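Local coordinates for uncharacterized conserved protein (Sinorhizobium meliloti, PDB 4EZB) that is of unknown function but may act as an oxidoreductase, pairing a Rossmann-like domain with an all-helical C-terminal domain, at residues L92-G97 with I118-V123; G145-R150 with V158-A163; V221-L226 with G301-V306. All coordinates share one frame; numbering follows the deposited sequence.

Interaction 1. Residues L92-G97 with I118-V123; sequences LSLVVG and IDLNSV
Leu92 and Ser93 run parallel to Ile118 and Asp119 as neighbouring strand ends, and just past them Asn121 takes over the join. The backbone part is a short parallel ladder: Ser93 N gives a nearly straight bond to Ile118 O (3.0 Å), and Ser93 O receives Leu120 N at 3.1 Å.

Beyond the strands the polar side chains carry the contact. Asn121 OD1 takes Val95 N at 2.7 Å, in the carbonyl plane and with the N-H aimed straight at it (178°). The other end of the amide, ND2, makes a weak bond to Ser93 OG (3.3 Å) and further weak ones to the Asp119 carboxylate. Asp119 OD2 also accepts Asn121 N in an Asx turn and forms a salt bridge with Lys128. A water joins Ser93 OG to Asp119 OD1, while a second bridges Val95 O and Ser122 N. With an alanine at Asn121, Val95 N would probably lose its acceptor, and Ser93 OG its weak amide partner.

The apolar contacts lie on the other face. Leu92 CD2 runs alongside Ile118 and meets its CD1 at 3.9 Å. Leu120 has its CG anti to the carbonyl carbon (chi1 -54°), which brings CD1 against both Leu92 CB and Leu94 CG, 4.1 Å from each.

The two strands are the ends of a beta-alpha-beta unit whose linking helix, 100-107, covers Ser93 and Val95 through Val103. Strand 26-30 flanks Leu92, strand 141-147 flanks Asp119, and helix 167-175 packs on Ile118.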
ATOM      1  N   LEU A  92      30.086   6.883  19.955  1.00 34.17           N
ATOM      2  CA  LEU A  92      29.271   6.343  18.863  1.00 31.61           C
ATOM      3  C   LEU A  92      29.304   4.790  18.876  1.00 32.33           C
ATOM      4  O   LEU A  92      30.369   4.175  18.734  1.00 31.88           O
ATOM      5  CB  LEU A  92      29.755   6.861  17.510  1.00 30.99           C
ATOM      6  CG  LEU A  92      29.742   8.381  17.226  1.00 35.16           C
ATOM      7  CD1 LEU A  92      29.961   8.658  15.742  1.00 37.05           C
ATOM      8  CD2 LEU A  92      28.455   9.075  17.661  1.00 37.52           C
ATOM      9  N   SER A  93      28.148   4.160  19.043  1.00 32.71           N
ATOM     10  CA  SER A  93      28.099   2.684  19.101  1.00 32.79           C
ATOM     11  C   SER A  93      27.690   2.127  17.749  1.00 32.20           C
ATOM     12  O   SER A  93      26.555   2.245  17.361  1.00 33.54           O
ATOM     13  CB  SER A  93      27.121   2.200  20.178  1.00 34.00           C
ATOM     14  OG  SER A  93      27.237   0.787  20.362  1.00 36.44           O
ATOM     15  N   LEU A  94      28.632   1.538  17.030  1.00 36.34           N
ATOM     16  CA  LEU A  94      28.333   0.888  15.745  1.00 41.44           C
ATOM     17  C   LEU A  94      28.891  -0.525  15.847  1.00 45.12           C
ATOM     18  O   LEU A  94      30.086  -0.755  15.664  1.00 46.66           O
ATOM     19  CB  LEU A  94      28.989   1.624  14.589  1.00 44.28           C
ATOM     20  CG  LEU A  94      28.396   2.959  14.136  1.00 48.11           C
ATOM     21  CD1 LEU A  94      29.495   3.941  13.724  1.00 48.15           C
ATOM     22  CD2 LEU A  94      27.416   2.714  12.984  1.00 49.17           C
ATOM     23  N   VAL A  95      28.031  -1.460  16.213  1.00 44.93           N
ATOM     24  CA  VAL A  95      28.449  -2.839  16.443  1.00 43.32           C
ATOM     25  C   VAL A  95      27.425  -3.728  15.753  1.00 48.50           C
ATOM     26  O   VAL A  95      26.446  -3.219  15.165  1.00 50.14           O
ATOM     27  CB  VAL A  95      28.595  -3.168  17.951  1.00 41.33           C
ATOM     28  CG1 VAL A  95      29.796  -2.445  18.543  1.00 43.38           C
ATOM     29  CG2 VAL A  95      27.327  -2.847  18.743  1.00 37.94           C
ATOM     30  N   VAL A  96      27.627  -5.043  15.793  1.00 48.29           N
ATOM     31  CA  VAL A  96      26.623  -5.913  15.207  1.00 48.78           C
ATOM     32  C   VAL A  96      25.372  -5.780  16.057  1.00 51.02           C
ATOM     33  O   VAL A  96      25.448  -5.723  17.295  1.00 55.30           O
ATOM     34  CB  VAL A  96      27.070  -7.386  15.113  1.00 51.73           C
ATOM     35  CG1 VAL A  96      28.181  -7.539  14.070  1.00 51.04           C
ATOM     36  CG2 VAL A  96      27.492  -7.926  16.481  1.00 50.54           C
ATOM     37  N   GLY A  97      24.233  -5.700  15.380  1.00 49.65           N
ATOM     38  CA  GLY A  97      22.943  -5.601  16.029  1.00 49.77           C
ATOM     39  C   GLY A  97      22.860  -6.405  17.310  1.00 51.15           C
ATOM     40  O   GLY A  97      22.486  -5.859  18.358  1.00 51.38           O
ATOM     41  N   ILE A 118      25.714   7.705  21.932  1.00 28.93           N
ATOM     42  CA  ILE A 118      24.741   7.683  20.860  1.00 28.10           C
ATOM     43  C   ILE A 118      24.722   6.289  20.257  1.00 28.89           C
ATOM     44  O   ILE A 118      25.733   5.783  19.756  1.00 30.90           O
ATOM     45  CB  ILE A 118      25.028   8.724  19.737  1.00 30.16           C
ATOM     46  CG1 ILE A 118      25.269  10.125  20.296  1.00 30.22           C
ATOM     47  CG2 ILE A 118      23.875   8.765  18.739  1.00 31.40           C
ATOM     48  CD1 ILE A 118      25.578  11.148  19.213  1.00 31.70           C
ATOM     49  N   ASP A 119      23.575   5.642  20.324  1.00 29.94           N
ATOM     50  CA  ASP A 119      23.488   4.285  19.836  1.00 31.54           C
ATOM     51  C   ASP A 119      23.084   4.350  18.387  1.00 31.61           C
ATOM     52  O   ASP A 119      21.977   4.760  18.093  1.00 33.37           O
ATOM     53  CB  ASP A 119      22.458   3.496  20.629  1.00 34.87           C
ATOM     54  CG  ASP A 119      22.474   2.024  20.276  1.00 39.29           C
ATOM     55  OD1 ASP A 119      22.948   1.226  21.137  1.00 40.96           O
ATOM     56  OD2 ASP A 119      22.040   1.672  19.135  1.00 37.02           O
ATOM     57  N   LEU A 120      23.962   3.948  17.481  1.00 33.59           N
ATOM     58  CA  LEU A 120      23.616   4.018  16.057  1.00 36.77           C
ATOM     59  C   LEU A 120      23.307   2.675  15.409  1.00 37.93           C
ATOM     60  O   LEU A 120      23.283   2.575  14.172  1.00 38.40           O
ATOM     61  CB  LEU A 120      24.735   4.702  15.259  1.00 38.03           C
ATOM     62  CG  LEU A 120      25.133   6.066  15.770  1.00 37.14           C
ATOM     63  CD1 LEU A 120      26.457   6.475  15.126  1.00 36.55           C
ATOM     64  CD2 LEU A 120      24.012   7.060  15.491  1.00 36.39           C
ATOM     65  N   ASN A 121      23.089   1.651  16.210  1.00 37.24           N
ATOM     66  CA  ASN A 121      22.833   0.311  15.711  1.00 38.21           C
ATOM     67  C   ASN A 121      21.491   0.047  15.032  1.00 40.89           C
ATOM     68  O   ASN A 121      20.524   0.694  15.331  1.00 40.19           O
ATOM     69  CB  ASN A 121      23.088  -0.675  16.813  1.00 38.15           C
ATOM     70  CG  ASN A 121      24.488  -0.584  17.325  1.00 41.93           C
ATOM     71  OD1 ASN A 121      25.425  -0.738  16.580  1.00 43.48           O
ATOM     72  ND2 ASN A 121      24.636  -0.275  18.577  1.00 39.96           N
ATOM     73  N   SER A 122      21.446  -0.899  14.099  1.00 42.74           N
ATOM     74  CA  SER A 122      20.208  -1.173  13.345  1.00 45.82           C
ATOM     75  C   SER A 122      19.236  -2.038  14.131  1.00 47.28           C
ATOM     76  O   SER A 122      18.947  -3.160  13.729  1.00 54.67           O
ATOM     77  CB  SER A 122      20.508  -1.861  12.013  1.00 49.67           C
ATOM     78  OG  SER A 122      21.809  -1.547  11.574  1.00 49.43           O
ATOM     79  N   VAL A 123      18.727  -1.518  15.243  1.00 42.39           N
ATOM     80  CA  VAL A 123      17.799  -2.257  16.091  1.00 40.91           C
ATOM     81  C   VAL A 123      16.517  -1.451  16.311  1.00 41.51           C
ATOM     82  O   VAL A 123      16.477  -0.261  16.002  1.00 40.61           O
ATOM     83  CB  VAL A 123      18.474  -2.704  17.417  1.00 39.70           C
ATOM     84  CG1 VAL A 123      19.571  -3.730  17.143  1.00 35.07           C
ATOM     85  CG2 VAL A 123      19.048  -1.512  18.197  1.00 41.16           C
TER
HETATM   86  O   HOH W   1      25.255  -0.068  22.154  1.00 47.81           O
HETATM   87  O   HOH W   2      23.681  -2.689  14.184  1.00 51.00           O

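Interaction 2. Residues G145-R150 with V158-A163; sequences GAVMAR and VPILVA
Met148, a selenomethionine, lies against Pro159 and Leu161 at the loop end of a beta hairpin, where strand 141-147 runs out and strand 159-163 begins. Its CB starts close to the partner backbone, 3.3 Å from Pro159 O, and also meets the pyrrolidine ring at Pro159 CG (3.7 Å). The next atom, CG, is placed anti to the carbonyl carbon (chi1 -65°) and reaches Leu161 CG at 3.8 Å. Bends at the second and third torsions then fold the chain back on itself; SE rests on Leu161 CD1 at 3.9 Å, and the terminal CE turns away from the partner strand. Lys195 and Arg198 of helix 190-218 touch this side chain too, and Leu161 meets Ala191 and Leu194 of the same helix.

The backbone below is regular. Ala146 and Leu161 form a hydrogen-bonded pair, with Ala146 N to Leu161 O at 2.7 Å and the return bond from Leu161 N to Ala146 O at 2.9 Å. One step on, Met148 N closes the ladder on Pro159 O. Gly145 faces Val162 in a non-hydrogen-bonded pair; a CB on Gly145 would press tightly on Val162 CG1.

On the face shared with Gly145 and Val162, away from Ala146 and Leu161, Val147 and Ile160 lie side by side, and Val147 CG1 also meets Val158 CG2 at 3.7 Å, their side chains crossing at about a right angle. Leu120, from the turn after strand 116-119, touches Val147 and Ile160.

Between the two segments polar bonding is thus confined to the main chain, while the side chains meet through apolar atoms on both faces, with the selenium on the Leu161 side. Pro159 has no N-H to give, yet its carbonyl serves Met148 N. The directional bonds come from the main chain, and the side chains add apolar packing.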
ATOM      1  N   GLY A 145      20.167   7.032  18.091  1.00 35.19           N
ATOM      2  CA  GLY A 145      20.273   7.404  16.680  1.00 32.76           C
ATOM      3  C   GLY A 145      19.828   6.319  15.716  1.00 34.91           C
ATOM      4  O   GLY A 145      19.764   5.118  16.063  1.00 32.97           O
ATOM      5  N   ALA A 146      19.533   6.732  14.490  1.00 36.53           N
ATOM      6  CA  ALA A 146      19.184   5.793  13.441  1.00 34.00           C
ATOM      7  C   ALA A 146      19.759   6.288  12.128  1.00 35.53           C
ATOM      8  O   ALA A 146      19.499   7.416  11.697  1.00 38.42           O
ATOM      9  CB  ALA A 146      17.679   5.612  13.357  1.00 30.70           C
ATOM     10  N   VAL A 147      20.560   5.438  11.509  1.00 35.96           N
ATOM     11  CA  VAL A 147      21.296   5.795  10.306  1.00 39.13           C
ATOM     12  C   VAL A 147      20.366   5.557   9.134  1.00 40.90           C
ATOM     13  O   VAL A 147      19.768   4.493   9.043  1.00 38.30           O
ATOM     14  CB  VAL A 147      22.574   4.982  10.201  1.00 39.57           C
ATOM     15  CG1 VAL A 147      23.409   5.436   9.001  1.00 37.78           C
ATOM     16  CG2 VAL A 147      23.353   5.107  11.516  1.00 38.86           C
HETATM   17  N   MSE A 148      20.220   6.568   8.272  1.00 42.03           N
HETATM   18  CA  MSE A 148      19.128   6.580   7.282  1.00 50.29           C
HETATM   19  C   MSE A 148      19.524   6.125   5.902  1.00 53.01           C
HETATM   20  O   MSE A 148      18.673   5.986   5.017  1.00 54.81           O
HETATM   21  CB  MSE A 148      18.529   7.986   7.136  1.00 55.63           C
HETATM   22  CG  MSE A 148      17.844   8.469   8.411  1.00 68.08           C
HETATM   23 SE   MSE A 148      16.535   7.127   9.046  1.00 80.92          SE
HETATM   24  CE  MSE A 148      15.376   7.105   7.442  1.00 76.46           C
ATOM     25  N   ALA A 149      20.812   5.915   5.694  1.00 52.37           N
ATOM     26  CA  ALA A 149      21.316   5.451   4.410  1.00 54.40           C
ATOM     27  C   ALA A 149      22.534   4.586   4.661  1.00 55.90           C
ATOM     28  O   ALA A 149      23.083   4.590   5.762  1.00 56.09           O
ATOM     29  CB  ALA A 149      21.687   6.645   3.532  1.00 54.38           C
ATOM     30  N   ARG A 150      22.980   3.866   3.637  1.00 59.11           N
ATOM     31  CA  ARG A 150      24.265   3.186   3.717  1.00 63.18           C
ATOM     32  C   ARG A 150      25.379   4.224   3.861  1.00 60.99           C
ATOM     33  O   ARG A 150      25.285   5.334   3.332  1.00 58.45           O
ATOM     34  CB  ARG A 150      24.480   2.265   2.516  1.00 76.75           C
ATOM     35  CG  ARG A 150      23.540   1.061   2.494  1.00 88.23           C
ATOM     36  CD  ARG A 150      24.157  -0.150   1.801  1.00102.36           C
ATOM     37  NE  ARG A 150      24.376   0.069   0.367  1.00111.59           N
ATOM     38  CZ  ARG A 150      25.549   0.380  -0.186  1.00116.37           C
ATOM     39  NH1 ARG A 150      26.643   0.513   0.561  1.00114.01           N
ATOM     40  NH2 ARG A 150      25.628   0.559  -1.498  1.00121.56           N
ATOM     41  N   VAL A 158      26.350  11.065   6.121  1.00 43.83           N
ATOM     42  CA  VAL A 158      25.246  10.122   6.135  1.00 41.73           C
ATOM     43  C   VAL A 158      24.142  10.698   7.039  1.00 42.74           C
ATOM     44  O   VAL A 158      24.439  11.226   8.148  1.00 43.90           O
ATOM     45  CB  VAL A 158      25.754   8.730   6.600  1.00 42.19           C
ATOM     46  CG1 VAL A 158      26.236   8.746   8.057  1.00 42.01           C
ATOM     47  CG2 VAL A 158      24.731   7.634   6.354  1.00 40.74           C
ATOM     48  N   PRO A 159      22.888  10.674   6.546  1.00 40.72           N
ATOM     49  CA  PRO A 159      21.767  11.168   7.361  1.00 40.55           C
ATOM     50  C   PRO A 159      21.568  10.286   8.601  1.00 41.52           C
ATOM     51  O   PRO A 159      21.382   9.061   8.487  1.00 38.60           O
ATOM     52  CB  PRO A 159      20.557  11.080   6.412  1.00 39.18           C
ATOM     53  CG  PRO A 159      20.965  10.111   5.331  1.00 38.50           C
ATOM     54  CD  PRO A 159      22.459  10.268   5.188  1.00 39.34           C
ATOM     55  N   ILE A 160      21.664  10.915   9.773  1.00 41.40           N
ATOM     56  CA  ILE A 160      21.364  10.251  11.048  1.00 38.13           C
ATOM     57  C   ILE A 160      20.202  10.971  11.732  1.00 38.35           C
ATOM     58  O   ILE A 160      20.190  12.193  11.804  1.00 38.39           O
ATOM     59  CB  ILE A 160      22.618  10.183  11.949  1.00 36.45           C
ATOM     60  CG1 ILE A 160      23.647   9.246  11.312  1.00 33.98           C
ATOM     61  CG2 ILE A 160      22.259   9.697  13.352  1.00 34.45           C
ATOM     62  CD1 ILE A 160      25.049   9.288  11.899  1.00 35.43           C
ATOM     63  N   LEU A 161      19.194  10.213  12.174  1.00 35.14           N
ATOM     64  CA  LEU A 161      18.177  10.752  13.061  1.00 31.82           C
ATOM     65  C   LEU A 161      18.553  10.460  14.519  1.00 30.93           C
ATOM     66  O   LEU A 161      19.027   9.363  14.829  1.00 32.03           O
ATOM     67  CB  LEU A 161      16.814  10.156  12.719  1.00 32.93           C
ATOM     68  CG  LEU A 161      16.282  10.419  11.276  1.00 37.20           C
ATOM     69  CD1 LEU A 161      14.848   9.931  11.102  1.00 38.83           C
ATOM     70  CD2 LEU A 161      16.386  11.889  10.861  1.00 35.32           C
ATOM     71  N   VAL A 162      18.339  11.432  15.397  1.00 30.53           N
ATOM     72  CA  VAL A 162      18.580  11.267  16.845  1.00 31.48           C
ATOM     73  C   VAL A 162      17.363  11.686  17.696  1.00 33.53           C
ATOM     74  O   VAL A 162      16.590  12.584  17.323  1.00 35.76           O
ATOM     75  CB  VAL A 162      19.893  11.965  17.295  1.00 32.64           C
ATOM     76  CG1 VAL A 162      21.100  11.179  16.804  1.00 32.08           C
ATOM     77  CG2 VAL A 162      19.980  13.392  16.755  1.00 33.62           C
ATOM     78  N   ALA A 163      17.168  11.017  18.826  1.00 32.21           N
ATOM     79  CA  ALA A 163      16.077  11.340  19.739  1.00 32.60           C
ATOM     80  C   ALA A 163      16.563  11.190  21.178  1.00 32.44           C
ATOM     81  O   ALA A 163      17.266  10.230  21.493  1.00 32.26           O
ATOM     82  CB  ALA A 163      14.917  10.383  19.506  1.00 32.56           C
TER

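Interaction 3. Residues V221-L226 with G301-V306; sequences VTERIL and GYRGFV
Glu223 and Leu226 reach from one helix to the phenol of Tyr302 on another. Tyr302 OH donates to the syn lone pair of Glu223 OE2 at 2.8 Å, and that oxygen lies at the ring edge, near its plane. Carboxylate and ring are turned 36° to each other. Leu226 comes from a different direction: CD1 sits over one ring face as a CH-pi contact, 3.9 Å from the centroid and 3.4 Å from Tyr302 CE2. The opposite face is met by Arg303 CG from the tyrosine's own helix, 3.7 Å above the plane, so that the ring is held between two aliphatic groups. A thinner contact joins Thr222 CG2 to Val306 CG1 at 4.4 Å.

Torsion explains the reach of the ring: Tyr302 CG stands between the backbone N and the carbonyl carbon (chi1 78°), which sends the ring across toward the other helix.

Further out are the charges. Arg303 presents a guanidinium face to Tyr302 OH without a bond, and its NE stays 4.4 Å from Glu223 OE2, where the opposite charges probably attract, though the pair is too long for a salt bridge. The stronger partner of Glu223 is Arg239, which pairs with OE1 and makes a weak bond to Tyr302 OH as well. Asp243 holds Tyr302 N, Glu217 holds the Thr222 hydroxyl, and Leu213 of helix 190-218 fills in beneath Leu226 and Val306.

The axes of 222-226 and 301-306 come within 12.5 Å and are inclined at 131°, so the helices are bridged by long side chains rather than close-packed. Helix 222-232 also meets Leu194 of the second subunit. Helices 190-218 and 238-268 pack against the pair, as in an all-helical C-terminal domain, consistent with the C-terminal domain of the phosphogluconate dehydrogenase-like family.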
ATOM      1  N   VAL A 221      -5.013  -7.216 -17.992  1.00 43.09           N
ATOM      2  CA  VAL A 221      -5.477  -5.817 -17.896  1.00 42.13           C
ATOM      3  C   VAL A 221      -4.451  -4.879 -17.219  1.00 42.73           C
ATOM      4  O   VAL A 221      -4.828  -3.915 -16.560  1.00 42.35           O
ATOM      5  CB  VAL A 221      -6.842  -5.704 -17.135  1.00 42.03           C
ATOM      6  CG1 VAL A 221      -7.968  -6.431 -17.862  1.00 43.20           C
ATOM      7  CG2 VAL A 221      -6.719  -6.170 -15.684  1.00 40.20           C
ATOM      8  N   THR A 222      -3.157  -5.167 -17.388  1.00 45.82           N
ATOM      9  CA  THR A 222      -2.088  -4.452 -16.668  1.00 44.89           C
ATOM     10  C   THR A 222      -2.059  -2.961 -16.948  1.00 42.13           C
ATOM     11  O   THR A 222      -2.062  -2.159 -16.009  1.00 38.28           O
ATOM     12  CB  THR A 222      -0.701  -5.054 -16.952  1.00 46.09           C
ATOM     13  OG1 THR A 222      -0.740  -6.443 -16.635  1.00 47.56           O
ATOM     14  CG2 THR A 222       0.366  -4.388 -16.075  1.00 45.85           C
ATOM     15  N   GLU A 223      -2.034  -2.612 -18.238  1.00 41.93           N
ATOM     16  CA  GLU A 223      -2.020  -1.224 -18.692  1.00 42.17           C
ATOM     17  C   GLU A 223      -3.253  -0.496 -18.249  1.00 42.72           C
ATOM     18  O   GLU A 223      -3.187   0.695 -17.902  1.00 46.13           O
ATOM     19  CB  GLU A 223      -1.881  -1.126 -20.226  1.00 44.86           C
ATOM     20  CG  GLU A 223      -0.505  -1.506 -20.763  1.00 48.44           C
ATOM     21  CD  GLU A 223       0.631  -0.754 -20.081  1.00 51.29           C
ATOM     22  OE1 GLU A 223       0.501   0.474 -19.877  1.00 53.09           O
ATOM     23  OE2 GLU A 223       1.652  -1.386 -19.741  1.00 51.43           O
ATOM     24  N   ARG A 224      -4.388  -1.194 -18.230  1.00 41.42           N
ATOM     25  CA  ARG A 224      -5.622  -0.541 -17.797  1.00 40.03           C
ATOM     26  C   ARG A 224      -5.641  -0.248 -16.319  1.00 39.16           C
ATOM     27  O   ARG A 224      -6.194   0.789 -15.889  1.00 39.70           O
ATOM     28  CB  ARG A 224      -6.868  -1.305 -18.226  1.00 41.47           C
ATOM     29  CG  ARG A 224      -7.217  -1.003 -19.661  1.00 45.49           C
ATOM     30  CD  ARG A 224      -8.614  -1.461 -19.983  1.00 49.17           C
ATOM     31  NE  ARG A 224      -8.723  -1.730 -21.411  1.00 50.90           N
ATOM     32  CZ  ARG A 224      -9.266  -0.882 -22.275  1.00 54.11           C
ATOM     33  NH1 ARG A 224      -9.754   0.267 -21.832  1.00 54.85           N
ATOM     34  NH2 ARG A 224      -9.327  -1.178 -23.566  1.00 54.81           N
ATOM     35  N   ILE A 225      -5.052  -1.156 -15.542  1.00 37.77           N
ATOM     36  CA  ILE A 225      -4.934  -0.968 -14.110  1.00 35.60           C
ATOM     37  C   ILE A 225      -3.931   0.150 -13.770  1.00 35.72           C
ATOM     38  O   ILE A 225      -4.110   0.854 -12.809  1.00 35.06           O
ATOM     39  CB  ILE A 225      -4.510  -2.274 -13.414  1.00 36.96           C
ATOM     40  CG1 ILE A 225      -5.702  -3.220 -13.223  1.00 40.02           C
ATOM     41  CG2 ILE A 225      -3.872  -1.978 -12.066  1.00 35.46           C
ATOM     42  CD1 ILE A 225      -6.688  -2.745 -12.166  1.00 41.60           C
ATOM     43  N   LEU A 226      -2.845   0.257 -14.522  1.00 38.60           N
ATOM     44  CA  LEU A 226      -1.929   1.387 -14.353  1.00 39.57           C
ATOM     45  C   LEU A 226      -2.631   2.706 -14.674  1.00 41.22           C
ATOM     46  O   LEU A 226      -2.496   3.679 -13.936  1.00 42.25           O
ATOM     47  CB  LEU A 226      -0.636   1.187 -15.157  1.00 37.65           C
ATOM     48  CG  LEU A 226       0.305   0.216 -14.432  1.00 36.97           C
ATOM     49  CD1 LEU A 226       1.358  -0.436 -15.329  1.00 37.70           C
ATOM     50  CD2 LEU A 226       0.959   0.886 -13.218  1.00 35.89           C
ATOM     51  N   GLY A 301      12.353  -2.772 -16.225  1.00 59.67           N
ATOM     52  CA  GLY A 301      11.043  -2.143 -16.007  1.00 54.77           C
ATOM     53  C   GLY A 301       9.927  -3.122 -15.679  1.00 52.25           C
ATOM     54  O   GLY A 301      10.138  -4.350 -15.694  1.00 49.44           O
ATOM     55  N   TYR A 302       8.733  -2.585 -15.395  1.00 49.86           N
ATOM     56  CA  TYR A 302       7.552  -3.414 -15.097  1.00 46.30           C
ATOM     57  C   TYR A 302       7.125  -4.255 -16.311  1.00 46.02           C
ATOM     58  O   TYR A 302       6.787  -5.438 -16.156  1.00 47.06           O
ATOM     59  CB  TYR A 302       6.371  -2.567 -14.559  1.00 45.01           C
ATOM     60  CG  TYR A 302       5.619  -1.799 -15.628  1.00 43.61           C
ATOM     61  CD1 TYR A 302       5.989  -0.508 -15.971  1.00 42.42           C
ATOM     62  CD2 TYR A 302       4.545  -2.383 -16.307  1.00 43.74           C
ATOM     63  CE1 TYR A 302       5.309   0.191 -16.947  1.00 45.52           C
ATOM     64  CE2 TYR A 302       3.862  -1.698 -17.290  1.00 45.03           C
ATOM     65  CZ  TYR A 302       4.244  -0.410 -17.609  1.00 47.56           C
ATOM     66  OH  TYR A 302       3.558   0.284 -18.590  1.00 48.25           O
ATOM     67  N   ARG A 303       7.177  -3.672 -17.511  1.00 45.84           N
ATOM     68  CA  ARG A 303       6.910  -4.433 -18.732  1.00 49.46           C
ATOM     69  C   ARG A 303       7.725  -5.721 -18.738  1.00 51.96           C
ATOM     70  O   ARG A 303       7.222  -6.753 -19.150  1.00 53.24           O
ATOM     71  CB  ARG A 303       7.180  -3.608 -19.988  1.00 52.23           C
ATOM     72  CG  ARG A 303       6.150  -2.510 -20.197  1.00 55.43           C
ATOM     73  CD  ARG A 303       6.593  -1.544 -21.288  1.00 62.86           C
ATOM     74  NE  ARG A 303       5.622  -0.468 -21.526  1.00 70.39           N
ATOM     75  CZ  ARG A 303       5.620   0.728 -20.919  1.00 71.26           C
ATOM     76  NH1 ARG A 303       6.544   1.038 -20.002  1.00 71.62           N
ATOM     77  NH2 ARG A 303       4.675   1.620 -21.218  1.00 66.84           N
ATOM     78  N   GLY A 304       8.956  -5.660 -18.223  1.00 51.89           N
ATOM     79  CA  GLY A 304       9.806  -6.840 -18.029  1.00 48.97           C
ATOM     80  C   GLY A 304       9.463  -7.697 -16.822  1.00 48.72           C
ATOM     81  O   GLY A 304       9.248  -8.894 -16.974  1.00 49.48           O
ATOM     82  N   PHE A 305       9.391  -7.101 -15.622  1.00 47.07           N
ATOM     83  CA  PHE A 305       9.187  -7.888 -14.379  1.00 48.36           C
ATOM     84  C   PHE A 305       7.805  -8.554 -14.233  1.00 45.47           C
ATOM     85  O   PHE A 305       7.678  -9.689 -13.718  1.00 42.61           O
ATOM     86  CB  PHE A 305       9.438  -7.032 -13.117  1.00 49.79           C
ATOM     87  CG  PHE A 305      10.769  -6.319 -13.096  1.00 52.49           C
ATOM     88  CD1 PHE A 305      11.961  -7.027 -13.045  1.00 54.87           C
ATOM     89  CD2 PHE A 305      10.822  -4.931 -13.096  1.00 52.52           C
ATOM     90  CE1 PHE A 305      13.183  -6.360 -13.021  1.00 55.70           C
ATOM     91  CE2 PHE A 305      12.032  -4.257 -13.080  1.00 52.48           C
ATOM     92  CZ  PHE A 305      13.217  -4.973 -13.047  1.00 53.11           C
ATOM     93  N   VAL A 306       6.772  -7.814 -14.633  1.00 43.93           N
ATOM     94  CA  VAL A 306       5.403  -8.195 -14.325  1.00 42.29           C
ATOM     95  C   VAL A 306       5.034  -9.541 -14.954  1.00 43.73           C
ATOM     96  O   VAL A 306       4.468 -10.400 -14.264  1.00 42.65           O
ATOM     97  CB  VAL A 306       4.392  -7.044 -14.610  1.00 42.01           C
ATOM     98  CG1 VAL A 306       2.954  -7.527 -14.499  1.00 40.64           C
ATOM     99  CG2 VAL A 306       4.590  -5.918 -13.610  1.00 40.22           C
TER

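Interactions 1 and 2 are successive parts of one sheet, their centres about 11 Å apart. Asp119 O and Gly145 N, 2.9 Å from each other, probably form a hydrogen bond between them, and Leu120 CD2 packs on Ile160 CG2 (3.8 Å). Lys128 bonds to Asp119 and to Gly145 O, serving both. Interaction 3 lies in the helical part, its centre about 40 Å from that of interaction 1 and 35 Å from that of interaction 2; helix 190-218 touches both interactions 2 and 3. Leu94 touches a turn with a GxGxxA pattern like that of Rossmann domains, so a nucleotide site may lie near interaction 1.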